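Probable sugar kinase (Clostridium perfringens, PDB 3KZH) probably phosphorylates a sugar or related small molecule as a member of the pfkB (ribokinase-like) carbohydrate kinases, its true substrate being unsettled. Local coordinates at residues V168-A173 / R190-I195; T185-R190 / F223-A228; I195-P200 / S211-G216; Y139-S144 / N162-P167. One frame throughout, in Å; residues are numbered along the deposited sequence.

Interaction 1. Residues V168-A173 / R190-I195; sequences VSAEKA and RHEAEI. With BGC (beta-D-glucopyranose), chain C.
A170 and E192 bring the two backbones together at a CA–CA distance of 4.6 Å, where the start of the short, weakly bonded helix 170-174 meets the first turn of helix 190-197. Both helices follow strands of the central sheet in this ribokinase-type fold, and their N-terminal ends border the pocket that holds the glucose. S169 is the N-cap of the first: its OG accepts from K172 N at 3.1 Å, a job for which a short hydroxyl side chain is well suited. No hydrogen bond spans the segments. Alanine fits at 170 because a methyl is small enough to lie between the H191 ring and I195, with CB 3.6 Å from H191 CD2 and 3.9 Å from I195 CG1. H191 has CG trans to its own nitrogen (chi1 -155°), which carries CD2 to that methyl while ND1 donates to E194 OE2. I195 rests CG2 against A170 O. E192 extends beyond CG, which lies against A170 N, and its OE2 lies 3.3 Å from the sugar's O1, a hydrogen bond whose proton has another acceptor, on D166, within reach. Next to this carboxylate, the sugar's O2 donates to V168 O at 2.8 Å.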
loop_
_atom_site.group_PDB
_atom_site.type_symbol
_atom_site.label_atom_id
_atom_site.label_comp_id
_atom_site.label_asym_id
_atom_site.label_seq_id
_atom_site.Cartn_x
_atom_site.Cartn_y
_atom_site.Cartn_z
ATOM N N VAL A 168 17.425 4.250 20.323
ATOM C CA VAL A 168 16.523 3.122 19.968
ATOM C C VAL A 168 16.427 1.957 20.996
ATOM O O VAL A 168 15.321 1.586 21.409
ATOM C CB VAL A 168 16.766 2.609 18.489
ATOM C CG1 VAL A 168 15.806 1.479 18.112
ATOM C CG2 VAL A 168 16.581 3.761 17.508
ATOM N N SER A 169 17.572 1.390 21.382
ATOM C CA SER A 169 17.647 0.293 22.352
ATOM C C SER A 169 19.000 0.306 23.057
ATOM O O SER A 169 19.939 0.952 22.589
ATOM C CB SER A 169 17.439 -1.071 21.669
ATOM O OG SER A 169 18.587 -1.487 20.943
ATOM N N ALA A 170 19.084 -0.420 24.176
ATOM C CA ALA A 170 20.315 -0.549 24.974
ATOM C C ALA A 170 21.416 -1.303 24.226
ATOM O O ALA A 170 22.603 -0.982 24.353
ATOM C CB ALA A 170 20.013 -1.247 26.265
ATOM N N GLU A 171 20.992 -2.286 23.431
ATOM C CA GLU A 171 21.874 -3.120 22.624
ATOM C C GLU A 171 22.490 -2.262 21.522
ATOM O O GLU A 171 23.697 -2.277 21.338
ATOM C CB GLU A 171 21.076 -4.293 22.029
ATOM C CG GLU A 171 21.900 -5.480 21.504
ATOM C CD GLU A 171 22.326 -5.340 20.044
ATOM O OE1 GLU A 171 21.456 -5.067 19.185
ATOM O OE2 GLU A 171 23.536 -5.500 19.763
ATOM N N LYS A 172 21.653 -1.492 20.828
ATOM C CA LYS A 172 22.095 -0.610 19.751
ATOM C C LYS A 172 22.955 0.549 20.253
ATOM O O LYS A 172 23.775 1.076 19.504
ATOM C CB LYS A 172 20.885 -0.067 18.990
ATOM C CG LYS A 172 20.398 -0.948 17.856
ATOM C CD LYS A 172 18.903 -0.792 17.680
ATOM C CE LYS A 172 18.396 -1.375 16.374
ATOM N NZ LYS A 172 18.777 -0.534 15.207
ATOM N N ALA A 173 22.795 0.889 21.535
ATOM C CA ALA A 173 23.527 1.978 22.199
ATOM C C ALA A 173 25.000 1.689 22.498
ATOM O O ALA A 173 25.820 2.610 22.518
ATOM C CB ALA A 173 22.804 2.395 23.480
ATOM N N ARG A 190 16.646 5.384 30.962
ATOM C CA ARG A 190 17.489 4.975 32.094
ATOM C C ARG A 190 18.549 3.926 31.724
ATOM O O ARG A 190 19.744 4.214 31.831
ATOM C CB ARG A 190 16.633 4.500 33.271
ATOM C CG ARG A 190 17.424 4.280 34.560
ATOM C CD ARG A 190 16.575 3.691 35.671
ATOM N NE ARG A 190 15.558 4.628 36.143
ATOM C CZ ARG A 190 15.639 5.341 37.268
ATOM N NH1 ARG A 190 16.700 5.240 38.065
ATOM N NH2 ARG A 190 14.640 6.147 37.607
ATOM N N HIS A 191 18.109 2.800 31.153
ATOM C CA HIS A 191 18.996 1.700 30.759
ATOM C C HIS A 191 19.995 2.040 29.649
ATOM O O HIS A 191 21.154 1.654 29.738
ATOM C CB HIS A 191 18.191 0.439 30.409
ATOM C CG HIS A 191 18.962 -0.837 30.582
ATOM N ND1 HIS A 191 19.535 -1.203 31.783
ATOM C CD2 HIS A 191 19.286 -1.812 29.702
ATOM C CE1 HIS A 191 20.180 -2.346 31.632
ATOM N NE2 HIS A 191 20.046 -2.737 30.378
ATOM N N GLU A 192 19.562 2.804 28.645
ATOM C CA GLU A 192 20.433 3.214 27.532
ATOM C C GLU A 192 21.517 4.180 28.021
ATOM O O GLU A 192 22.628 4.182 27.494
ATOM C CB GLU A 192 19.627 3.868 26.407
ATOM C CG GLU A 192 18.668 2.954 25.660
ATOM C CD GLU A 192 17.639 3.701 24.806
ATOM O OE1 GLU A 192 17.738 4.936 24.632
ATOM O OE2 GLU A 192 16.702 3.046 24.314
ATOM N N ALA A 193 21.191 4.964 29.053
ATOM C CA ALA A 193 22.119 5.925 29.663
ATOM C C ALA A 193 23.171 5.211 30.510
ATOM O O ALA A 193 24.288 5.703 30.644
ATOM C CB ALA A 193 21.360 6.929 30.514
ATOM N N GLU A 194 22.799 4.056 31.071
ATOM C CA GLU A 194 23.699 3.230 31.878
ATOM C C GLU A 194 24.769 2.605 30.990
ATOM O O GLU A 194 25.948 2.567 31.357
ATOM C CB GLU A 194 22.925 2.119 32.588
ATOM C CG GLU A 194 21.965 2.627 33.631
ATOM C CD GLU A 194 21.176 1.534 34.303
ATOM O OE1 GLU A 194 21.153 1.518 35.553
ATOM O OE2 GLU A 194 20.572 0.704 33.589
ATOM N N ILE A 195 24.342 2.187 29.795
ATOM C CA ILE A 195 25.209 1.569 28.795
ATOM C C ILE A 195 26.209 2.600 28.274
ATOM O O ILE A 195 27.414 2.324 28.219
ATOM C CB ILE A 195 24.392 0.991 27.588
ATOM C CG1 ILE A 195 23.272 0.051 28.057
ATOM C CG2 ILE A 195 25.303 0.261 26.624
ATOM C CD1 ILE A 195 23.696 -1.164 28.869
HETATM C C2 BGC C . 13.618 4.219 23.474
HETATM C C3 BGC C . 12.242 4.653 24.066
HETATM C C4 BGC C . 12.592 5.936 24.930
HETATM C C5 BGC C . 13.267 7.087 24.070
HETATM C C6 BGC C . 13.643 8.301 24.818
HETATM C C1 BGC C . 14.152 5.360 22.613
HETATM O O1 BGC C . 15.235 5.010 22.115
HETATM O O2 BGC C . 13.437 3.202 22.738
HETATM O O3 BGC C . 11.911 3.667 24.819
HETATM O O4 BGC C . 11.479 6.356 25.494
HETATM O O5 BGC C . 14.419 6.586 23.434
#

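Interaction 2. Residues T185-R190 / F223-A228; sequences TIKPNR and FISLDA. With BGC (beta-D-glucopyranose), chain C.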
loop_
_atom_site.group_PDB
_atom_site.type_symbol
_atom_site.label_atom_id
_atom_site.label_comp_id
_atom_site.label_asym_id
_atom_site.label_seq_id
_atom_site.Cartn_x
_atom_site.Cartn_y
_atom_site.Cartn_z
ATOM N N THR A 185 23.104 16.732 21.311
ATOM C CA THR A 185 22.055 16.263 22.197
ATOM C C THR A 185 21.917 14.768 22.106
ATOM O O THR A 185 22.013 14.191 21.024
ATOM C CB THR A 185 20.672 16.924 21.837
ATOM O OG1 THR A 185 20.732 18.327 22.103
ATOM C CG2 THR A 185 19.499 16.322 22.637
ATOM N N ILE A 186 21.795 14.138 23.267
ATOM C CA ILE A 186 21.530 12.706 23.317
ATOM C C ILE A 186 20.212 12.589 24.098
ATOM O O ILE A 186 19.905 13.418 24.951
ATOM C CB ILE A 186 22.696 11.852 23.943
ATOM C CG1 ILE A 186 23.052 12.301 25.360
ATOM C CG2 ILE A 186 23.918 11.865 23.020
ATOM C CD1 ILE A 186 23.721 11.226 26.165
ATOM N N LYS A 187 19.412 11.566 23.778
ATOM C CA LYS A 187 18.135 11.366 24.420
ATOM C C LYS A 187 17.939 9.848 24.799
ATOM O O LYS A 187 17.162 9.107 24.135
ATOM C CB LYS A 187 16.979 11.877 23.551
ATOM C CG LYS A 187 15.750 12.361 24.388
ATOM C CD LYS A 187 14.807 11.277 24.774
ATOM C CE LYS A 187 14.254 10.506 23.597
ATOM N NZ LYS A 187 14.238 9.100 23.814
ATOM N N PRO A 188 18.648 9.389 25.841
ATOM C CA PRO A 188 18.448 7.990 26.194
ATOM C C PRO A 188 17.459 7.762 27.327
ATOM O O PRO A 188 16.988 8.716 27.924
ATOM C CB PRO A 188 19.865 7.564 26.605
ATOM C CG PRO A 188 20.383 8.771 27.276
ATOM C CD PRO A 188 19.955 9.851 26.349
ATOM N N ASN A 189 17.067 6.507 27.543
ATOM C CA ASN A 189 16.218 6.212 28.685
ATOM C C ASN A 189 17.174 5.783 29.808
ATOM O O ASN A 189 18.395 5.819 29.611
ATOM C CB ASN A 189 15.082 5.209 28.381
ATOM C CG ASN A 189 15.561 3.820 27.979
ATOM O OD1 ASN A 189 16.740 3.490 28.045
ATOM N ND2 ASN A 189 14.617 2.989 27.582
ATOM N N ARG A 190 16.646 5.384 30.962
ATOM C CA ARG A 190 17.489 4.975 32.094
ATOM C C ARG A 190 18.549 3.926 31.724
ATOM O O ARG A 190 19.744 4.214 31.831
ATOM C CB ARG A 190 16.633 4.500 33.271
ATOM C CG ARG A 190 17.424 4.280 34.560
ATOM C CD ARG A 190 16.575 3.691 35.671
ATOM N NE ARG A 190 15.558 4.628 36.143
ATOM C CZ ARG A 190 15.639 5.341 37.268
ATOM N NH1 ARG A 190 16.700 5.240 38.065
ATOM N NH2 ARG A 190 14.640 6.147 37.607
ATOM N N PHE A 223 19.052 14.611 27.924
ATOM C CA PHE A 223 17.671 14.308 28.305
ATOM C C PHE A 223 17.572 12.800 28.570
ATOM O O PHE A 223 17.828 11.998 27.675
ATOM C CB PHE A 223 16.678 14.705 27.200
ATOM C CG PHE A 223 16.654 16.171 26.890
ATOM C CD1 PHE A 223 15.914 17.062 27.688
ATOM C CD2 PHE A 223 17.432 16.683 25.836
ATOM C CE1 PHE A 223 15.964 18.456 27.447
ATOM C CE2 PHE A 223 17.487 18.076 25.584
ATOM C CZ PHE A 223 16.745 18.964 26.402
ATOM N N ILE A 224 17.269 12.419 29.811
ATOM C CA ILE A 224 17.145 11.004 30.177
ATOM C C ILE A 224 15.694 10.673 30.556
ATOM O O ILE A 224 15.173 11.182 31.553
ATOM C CB ILE A 224 18.158 10.579 31.334
ATOM C CG1 ILE A 224 19.608 10.852 30.912
ATOM C CG2 ILE A 224 18.074 9.067 31.604
ATOM C CD1 ILE A 224 20.622 10.887 32.045
ATOM N N SER A 225 15.046 9.840 29.737
ATOM C CA SER A 225 13.658 9.408 29.969
ATOM C C SER A 225 13.664 8.420 31.125
ATOM O O SER A 225 14.507 7.529 31.159
ATOM C CB SER A 225 13.070 8.714 28.736
ATOM O OG SER A 225 13.082 9.553 27.612
ATOM N N LEU A 226 12.761 8.614 32.088
ATOM C CA LEU A 226 12.670 7.745 33.267
ATOM C C LEU A 226 11.286 7.117 33.385
ATOM O O LEU A 226 10.766 6.932 34.494
ATOM C CB LEU A 226 12.985 8.553 34.531
ATOM C CG LEU A 226 14.262 9.391 34.595
ATOM C CD1 LEU A 226 14.211 10.269 35.819
ATOM C CD2 LEU A 226 15.497 8.491 34.576
ATOM N N ASP A 227 10.700 6.794 32.229
ATOM C CA ASP A 227 9.361 6.195 32.099
ATOM C C ASP A 227 8.255 6.969 32.840
ATOM O O ASP A 227 7.889 8.071 32.421
ATOM C CB ASP A 227 9.374 4.699 32.480
ATOM C CG ASP A 227 9.997 3.802 31.401
ATOM O OD1 ASP A 227 10.544 4.306 30.389
ATOM O OD2 ASP A 227 9.928 2.564 31.568
ATOM N N ALA A 228 7.778 6.420 33.962
ATOM C CA ALA A 228 6.733 7.043 34.781
ATOM C C ALA A 228 7.226 8.230 35.608
ATOM O O ALA A 228 6.439 9.117 35.931
ATOM C CB ALA A 228 6.093 6.006 35.687
HETATM C C2 BGC C . 13.618 4.219 23.474
HETATM C C3 BGC C . 12.242 4.653 24.066
HETATM C C4 BGC C . 12.592 5.936 24.930
HETATM C C5 BGC C . 13.267 7.087 24.070
HETATM C C6 BGC C . 13.643 8.301 24.818
HETATM C C1 BGC C . 14.152 5.360 22.613
HETATM O O1 BGC C . 15.235 5.010 22.115
HETATM O O2 BGC C . 13.437 3.202 22.738
HETATM O O3 BGC C . 11.911 3.667 24.819
HETATM O O4 BGC C . 11.479 6.356 25.494
HETATM O O5 BGC C . 14.419 6.586 23.434
#
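The chain 185-190 and the chain 223-226 run 15° apart, joined at strand 185-186 by a weak bond from F223 N to I186 O and, beyond that strand, by S225 N donating to P188 O at 2.9 Å, beside the single bridge of N189 with S225. These are the C-terminal ends of the parallel strands, where ribokinase-like enzymes place active-site loops. The P188 nitrogen has no hydrogen for F223 O, so no bond forms there; the proline ring instead packs CG against I224 CG1. F223 fills the core towards helices 255-268 and 273-288; T185 CG2 meets the edge of its ring in plane, 3.8 Å from CD2, and T185 OG1 bonds to Y267. At the other end L226 CD2 lies over one face of the R190 guanidinium, 3.9 Å from NH2, while NH1 bonds to I201 O. N189 caps the following helix through OD1, which accepts from E192 N. K187 crosses F223 at about a right angle, CG against F223 CB, then bends at chi2, chi3 and chi4 to bring its amine to the sugar. NZ is joined to C6 of the glucose at 1.4 Å, and S225 OG stands 3.1 Å from that carbon. The bound group is therefore a covalent lysine adduct, and its pose need not be that of a substrate awaiting phosphate.

Interaction 3. Residues I195-P200 / S211-G216; sequences ILAGFP and SNYFLG
F214 reaches from helix 204-217 to the last turn of helix 190-197, and it can be followed outward from CB. Its CG stands trans to the carbonyl carbon (chi1 -67°), and from there the ring reaches toward L196 and A197. Of the ring atoms, CD2 lies against I186 of the sheet, CE1 is 3.8 Å from L196 CB, and CZ at the tip lies 3.9 Å from both A197 N and A197 CB. The carbonyl carbon of L196 meets this ring at its edge. A large flat side chain can span such a distance, and alanine at 197 lets it come right up to the backbone. The two helices are successive elements packed on one side of the Rossmann-like sheet of the ribokinase family, and V222 of strand 221-225 also touches F214. Y213, one residue earlier, turns its CE2 towards A197 O at 3.8 Å, and L196 O lies at its ring edge, in plane. A water bridges the two: it donates to L196 O at 3.0 Å and is hydrogen-bonded to Y213 OH at 3.2 Å. G198 ends the first helix with a positive phi of 96°, a backbone shape that suits glycine, and F199 lays one ring face over A197 CB.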
loop_
_atom_site.group_PDB
_atom_site.type_symbol
_atom_site.label_atom_id
_atom_site.label_comp_id
_atom_site.label_asym_id
_atom_site.label_seq_id
_atom_site.Cartn_x
_atom_site.Cartn_y
_atom_site.Cartn_z
ATOM N N ILE A 195 24.342 2.187 29.795
ATOM C CA ILE A 195 25.209 1.569 28.795
ATOM C C ILE A 195 26.209 2.600 28.274
ATOM O O ILE A 195 27.414 2.324 28.219
ATOM C CB ILE A 195 24.392 0.991 27.588
ATOM C CG1 ILE A 195 23.272 0.051 28.057
ATOM C CG2 ILE A 195 25.303 0.261 26.624
ATOM C CD1 ILE A 195 23.696 -1.164 28.869
ATOM N N LEU A 196 25.701 3.794 27.960
ATOM C CA LEU A 196 26.507 4.897 27.441
ATOM C C LEU A 196 27.470 5.516 28.468
ATOM O O LEU A 196 28.551 5.989 28.101
ATOM C CB LEU A 196 25.605 5.979 26.840
ATOM C CG LEU A 196 24.726 5.710 25.618
ATOM C CD1 LEU A 196 23.816 6.894 25.414
ATOM C CD2 LEU A 196 25.543 5.431 24.372
ATOM N N ALA A 197 27.071 5.506 29.740
ATOM C CA ALA A 197 27.888 6.055 30.825
ATOM C C ALA A 197 28.900 5.048 31.377
ATOM O O ALA A 197 30.039 5.413 31.690
ATOM C CB ALA A 197 27.003 6.589 31.946
ATOM N N GLY A 198 28.471 3.790 31.492
ATOM C CA GLY A 198 29.331 2.730 31.992
ATOM C C GLY A 198 29.201 2.421 33.474
ATOM O O GLY A 198 30.127 1.858 34.066
ATOM N N PHE A 199 28.069 2.811 34.070
ATOM C CA PHE A 199 27.771 2.585 35.492
ATOM C C PHE A 199 26.256 2.651 35.752
ATOM O O PHE A 199 25.540 3.303 34.987
ATOM C CB PHE A 199 28.547 3.579 36.404
ATOM C CG PHE A 199 28.387 5.040 36.044
ATOM C CD1 PHE A 199 27.303 5.796 36.547
ATOM C CD2 PHE A 199 29.353 5.682 35.247
ATOM C CE1 PHE A 199 27.181 7.173 36.259
ATOM C CE2 PHE A 199 29.251 7.064 34.950
ATOM C CZ PHE A 199 28.163 7.809 35.459
ATOM N N PRO A 200 25.747 1.977 36.821
ATOM C CA PRO A 200 24.303 2.004 37.124
ATOM C C PRO A 200 23.723 3.365 37.514
ATOM O O PRO A 200 24.431 4.230 38.046
ATOM C CB PRO A 200 24.182 1.019 38.287
ATOM C CG PRO A 200 25.251 0.041 38.006
ATOM C CD PRO A 200 26.403 0.939 37.646
ATOM N N SER A 211 24.779 12.524 33.502
ATOM C CA SER A 211 24.598 13.688 32.659
ATOM C C SER A 211 25.811 14.622 32.673
ATOM O O SER A 211 26.180 15.134 31.615
ATOM C CB SER A 211 23.297 14.408 32.993
ATOM O OG SER A 211 23.248 14.862 34.325
ATOM N N ASN A 212 26.474 14.763 33.834
ATOM C CA ASN A 212 27.687 15.591 33.966
ATOM C C ASN A 212 28.857 15.002 33.181
ATOM O O ASN A 212 29.674 15.736 32.628
ATOM C CB ASN A 212 28.099 15.767 35.432
ATOM C CG ASN A 212 27.389 16.929 36.119
ATOM O OD1 ASN A 212 26.935 17.887 35.473
ATOM N ND2 ASN A 212 27.309 16.856 37.445
ATOM N N TYR A 213 28.902 13.672 33.119
ATOM C CA TYR A 213 29.918 12.926 32.382
ATOM C C TYR A 213 29.711 13.135 30.871
ATOM O O TYR A 213 30.684 13.328 30.133
ATOM C CB TYR A 213 29.844 11.435 32.774
ATOM C CG TYR A 213 30.570 10.477 31.852
ATOM C CD1 TYR A 213 31.981 10.435 31.807
ATOM C CD2 TYR A 213 29.845 9.641 30.974
ATOM C CE1 TYR A 213 32.657 9.577 30.896
ATOM C CE2 TYR A 213 30.509 8.784 30.061
ATOM C CZ TYR A 213 31.909 8.759 30.029
ATOM O OH TYR A 213 32.549 7.939 29.134
ATOM N N PHE A 214 28.450 13.104 30.428
ATOM C CA PHE A 214 28.106 13.310 29.019
ATOM C C PHE A 214 28.471 14.720 28.573
ATOM O O PHE A 214 28.999 14.900 27.477
ATOM C CB PHE A 214 26.619 13.047 28.758
ATOM C CG PHE A 214 26.195 11.607 28.937
ATOM C CD1 PHE A 214 26.968 10.548 28.426
ATOM C CD2 PHE A 214 24.989 11.310 29.606
ATOM C CE1 PHE A 214 26.547 9.200 28.579
ATOM C CE2 PHE A 214 24.551 9.969 29.772
ATOM C CZ PHE A 214 25.335 8.910 29.254
ATOM N N LEU A 215 28.266 15.696 29.463
ATOM C CA LEU A 215 28.606 17.100 29.200
ATOM C C LEU A 215 30.125 17.280 29.127
ATOM O O LEU A 215 30.614 18.191 28.451
ATOM C CB LEU A 215 28.043 18.019 30.291
ATOM C CG LEU A 215 26.535 18.092 30.547
ATOM C CD1 LEU A 215 26.300 18.795 31.863
ATOM C CD2 LEU A 215 25.790 18.763 29.414
ATOM N N GLY A 216 30.845 16.381 29.812
ATOM C CA GLY A 216 32.302 16.383 29.849
ATOM C C GLY A 216 32.895 15.902 28.540
ATOM O O GLY A 216 33.924 16.420 28.090
HETATM O O HOH W 1 30.812 7.086 26.546
#

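Interaction 4. Residues Y139-S144 / N162-P167; sequences YTVLDS and NFILDP. With BGC (beta-D-glucopyranose), chain C.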
loop_
_atom_site.group_PDB
_atom_site.type_symbol
_atom_site.label_atom_id
_atom_site.label_comp_id
_atom_site.label_asym_id
_atom_site.label_seq_id
_atom_site.Cartn_x
_atom_site.Cartn_y
_atom_site.Cartn_z
ATOM N N TYR A 139 19.718 21.571 13.061
ATOM C CA TYR A 139 19.868 20.360 13.866
ATOM C C TYR A 139 19.664 19.159 12.949
ATOM O O TYR A 139 19.001 19.273 11.910
ATOM C CB TYR A 139 18.903 20.330 15.080
ATOM C CG TYR A 139 19.157 21.406 16.132
ATOM C CD1 TYR A 139 19.986 21.173 17.230
ATOM C CD2 TYR A 139 18.637 22.695 15.978
ATOM C CE1 TYR A 139 20.295 22.228 18.147
ATOM C CE2 TYR A 139 18.929 23.738 16.856
ATOM C CZ TYR A 139 19.757 23.504 17.938
ATOM O OH TYR A 139 20.047 24.548 18.784
ATOM N N THR A 140 20.326 18.046 13.267
ATOM C CA THR A 140 20.197 16.829 12.469
ATOM C C THR A 140 19.989 15.601 13.364
ATOM O O THR A 140 20.842 15.253 14.178
ATOM C CB THR A 140 21.377 16.641 11.450
ATOM O OG1 THR A 140 21.397 17.738 10.529
ATOM C CG2 THR A 140 21.215 15.358 10.635
ATOM N N VAL A 141 18.829 14.963 13.200
ATOM C CA VAL A 141 18.438 13.790 13.985
ATOM C C VAL A 141 18.911 12.498 13.336
ATOM O O VAL A 141 18.786 12.294 12.125
ATOM C CB VAL A 141 16.884 13.741 14.202
ATOM C CG1 VAL A 141 16.447 12.458 14.928
ATOM C CG2 VAL A 141 16.425 14.958 14.983
ATOM N N LEU A 142 19.471 11.636 14.173
ATOM C CA LEU A 142 19.968 10.333 13.768
ATOM C C LEU A 142 19.574 9.346 14.846
ATOM O O LEU A 142 19.332 9.725 15.990
ATOM C CB LEU A 142 21.512 10.323 13.672
ATOM C CG LEU A 142 22.349 11.134 12.671
ATOM C CD1 LEU A 142 23.820 10.859 12.879
ATOM C CD2 LEU A 142 21.959 10.801 11.263
ATOM N N ASP A 143 19.478 8.082 14.455
ATOM C CA ASP A 143 19.215 7.000 15.387
ATOM C C ASP A 143 20.481 6.138 15.363
ATOM O O ASP A 143 21.405 6.458 14.618
ATOM C CB ASP A 143 17.921 6.225 15.046
ATOM C CG ASP A 143 17.946 5.497 13.695
ATOM O OD1 ASP A 143 18.968 5.454 12.975
ATOM O OD2 ASP A 143 16.879 4.945 13.360
ATOM N N SER A 144 20.496 5.032 16.102
ATOM C CA SER A 144 21.672 4.164 16.172
ATOM C C SER A 144 21.709 2.941 15.236
ATOM O O SER A 144 22.367 1.940 15.544
ATOM C CB SER A 144 21.863 3.739 17.620
ATOM O OG SER A 144 20.683 3.116 18.073
ATOM N N ASN A 162 24.179 20.572 14.230
ATOM C CA ASN A 162 24.036 20.039 15.574
ATOM C C ASN A 162 23.257 18.717 15.614
ATOM O O ASN A 162 22.033 18.688 15.499
ATOM C CB ASN A 162 23.365 21.084 16.456
ATOM C CG ASN A 162 24.254 22.275 16.769
ATOM O OD1 ASN A 162 23.763 23.398 16.893
ATOM N ND2 ASN A 162 25.544 22.029 16.978
ATOM N N PHE A 163 23.981 17.629 15.827
ATOM C CA PHE A 163 23.398 16.291 15.854
ATOM C C PHE A 163 22.604 15.883 17.100
ATOM O O PHE A 163 22.982 16.207 18.222
ATOM C CB PHE A 163 24.484 15.265 15.568
ATOM C CG PHE A 163 24.938 15.234 14.153
ATOM C CD1 PHE A 163 24.240 14.484 13.204
ATOM C CD2 PHE A 163 26.105 15.917 13.763
ATOM C CE1 PHE A 163 24.696 14.397 11.862
ATOM C CE2 PHE A 163 26.575 15.843 12.435
ATOM C CZ PHE A 163 25.867 15.080 11.479
ATOM N N ILE A 164 21.487 15.186 16.874
ATOM C CA ILE A 164 20.604 14.705 17.945
ATOM C C ILE A 164 20.472 13.168 17.877
ATOM O O ILE A 164 20.058 12.622 16.855
ATOM C CB ILE A 164 19.173 15.373 17.883
ATOM C CG1 ILE A 164 19.277 16.912 17.867
ATOM C CG2 ILE A 164 18.313 14.918 19.075
ATOM C CD1 ILE A 164 17.977 17.648 17.646
ATOM N N LEU A 165 20.788 12.491 18.983
ATOM C CA LEU A 165 20.704 11.033 19.058
ATOM C C LEU A 165 19.497 10.437 19.789
ATOM O O LEU A 165 19.193 10.814 20.919
ATOM C CB LEU A 165 21.991 10.443 19.677
ATOM C CG LEU A 165 22.178 8.921 19.872
ATOM C CD1 LEU A 165 22.140 8.167 18.549
ATOM C CD2 LEU A 165 23.466 8.617 20.620
ATOM N N ASP A 166 18.871 9.458 19.131
ATOM C CA ASP A 166 17.757 8.673 19.663
ATOM C C ASP A 166 18.390 7.258 19.629
ATOM O O ASP A 166 18.423 6.628 18.576
ATOM C CB ASP A 166 16.533 8.751 18.730
ATOM C CG ASP A 166 15.277 8.084 19.322
ATOM O OD1 ASP A 166 15.407 7.119 20.101
ATOM O OD2 ASP A 166 14.147 8.532 19.012
ATOM N N PRO A 167 18.901 6.746 20.774
ATOM C CA PRO A 167 19.535 5.417 20.839
ATOM C C PRO A 167 18.751 4.152 20.477
ATOM O O PRO A 167 19.368 3.100 20.334
ATOM C CB PRO A 167 20.062 5.346 22.280
ATOM C CG PRO A 167 20.252 6.764 22.655
ATOM C CD PRO A 167 19.012 7.405 22.086
HETATM C C2 BGC C . 13.618 4.219 23.474
HETATM C C3 BGC C . 12.242 4.653 24.066
HETATM C C4 BGC C . 12.592 5.936 24.930
HETATM C C5 BGC C . 13.267 7.087 24.070
HETATM C C6 BGC C . 13.643 8.301 24.818
HETATM C C1 BGC C . 14.152 5.360 22.613
HETATM O O1 BGC C . 15.235 5.010 22.115
HETATM O O2 BGC C . 13.437 3.202 22.738
HETATM O O3 BGC C . 11.911 3.667 24.819
HETATM O O4 BGC C . 11.479 6.356 25.494
HETATM O O5 BGC C . 14.419 6.586 23.434
#
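T140 and F163 face each other across two parallel strands, 139-143 and 162-166, whose axes approach to 4.4 Å with a crossing angle of -28°. T140 is bonded through both its N and its O: the N donates to N162 O at 2.9 Å, and the O accepts from I164 N at 2.8 Å. The alternation continues when L142 N gives its hydrogen to I164 O at 2.9 Å, and L142 O takes that of D166 N at 3.2 Å. N162 O, T140 O and I164 O also receive CA-H contacts, from Y139, F163 and V141. The hydroxyl of T140 is paired with T161 OG1. Past the strands, S144 OG donates to P167 O at 2.6 Å; chi1 of 56° places OG between the backbone nitrogen and the carbonyl carbon, from where it approaches well above the carbonyl plane. D166 OD1 lies 2.9 Å from O1 of the bound glucose, a hydrogen bond whose proton has another acceptor within reach. Apolar side chains occupy the rest: L142 CD1 packs 3.7 Å from F163 CD1, and beta-branched V141 and I164, well suited to strands, meet on the other face. The Y139 ring lies beside N162 CB, CD1 nearest, the two side chains crossing at a slant. The pair forms the beta-alpha-beta unit completed by helix 147-157. Strand 9-12 flanks it on one side and strand 185-186 on the other, while helices 44-54 and 255-268 pack on the face bearing V141 and D166.

In the fold
From the N terminus, interaction 4 comes first, closing the loop through helix 147-157 to join two central strands of the sheet. Interaction 1 opens directly after it, at 168-173, and spans to 190-195. Before it closes, interaction 2 opens at 185-190, so these two cross along the chain and share R190; interaction 2 closes only at 223-228. Interaction 3, between 195-200 and 211-216, lies wholly within that span and shares I195 with interaction 1. Strands 162-166 and 185-186 are neighbours, which carries the sheet from interaction 4 to interaction 2. Interactions 1, 2 and 4 all touch the glucose, whereas interaction 3 fastens the consecutive helices 190-197 and 204-217 farther from it.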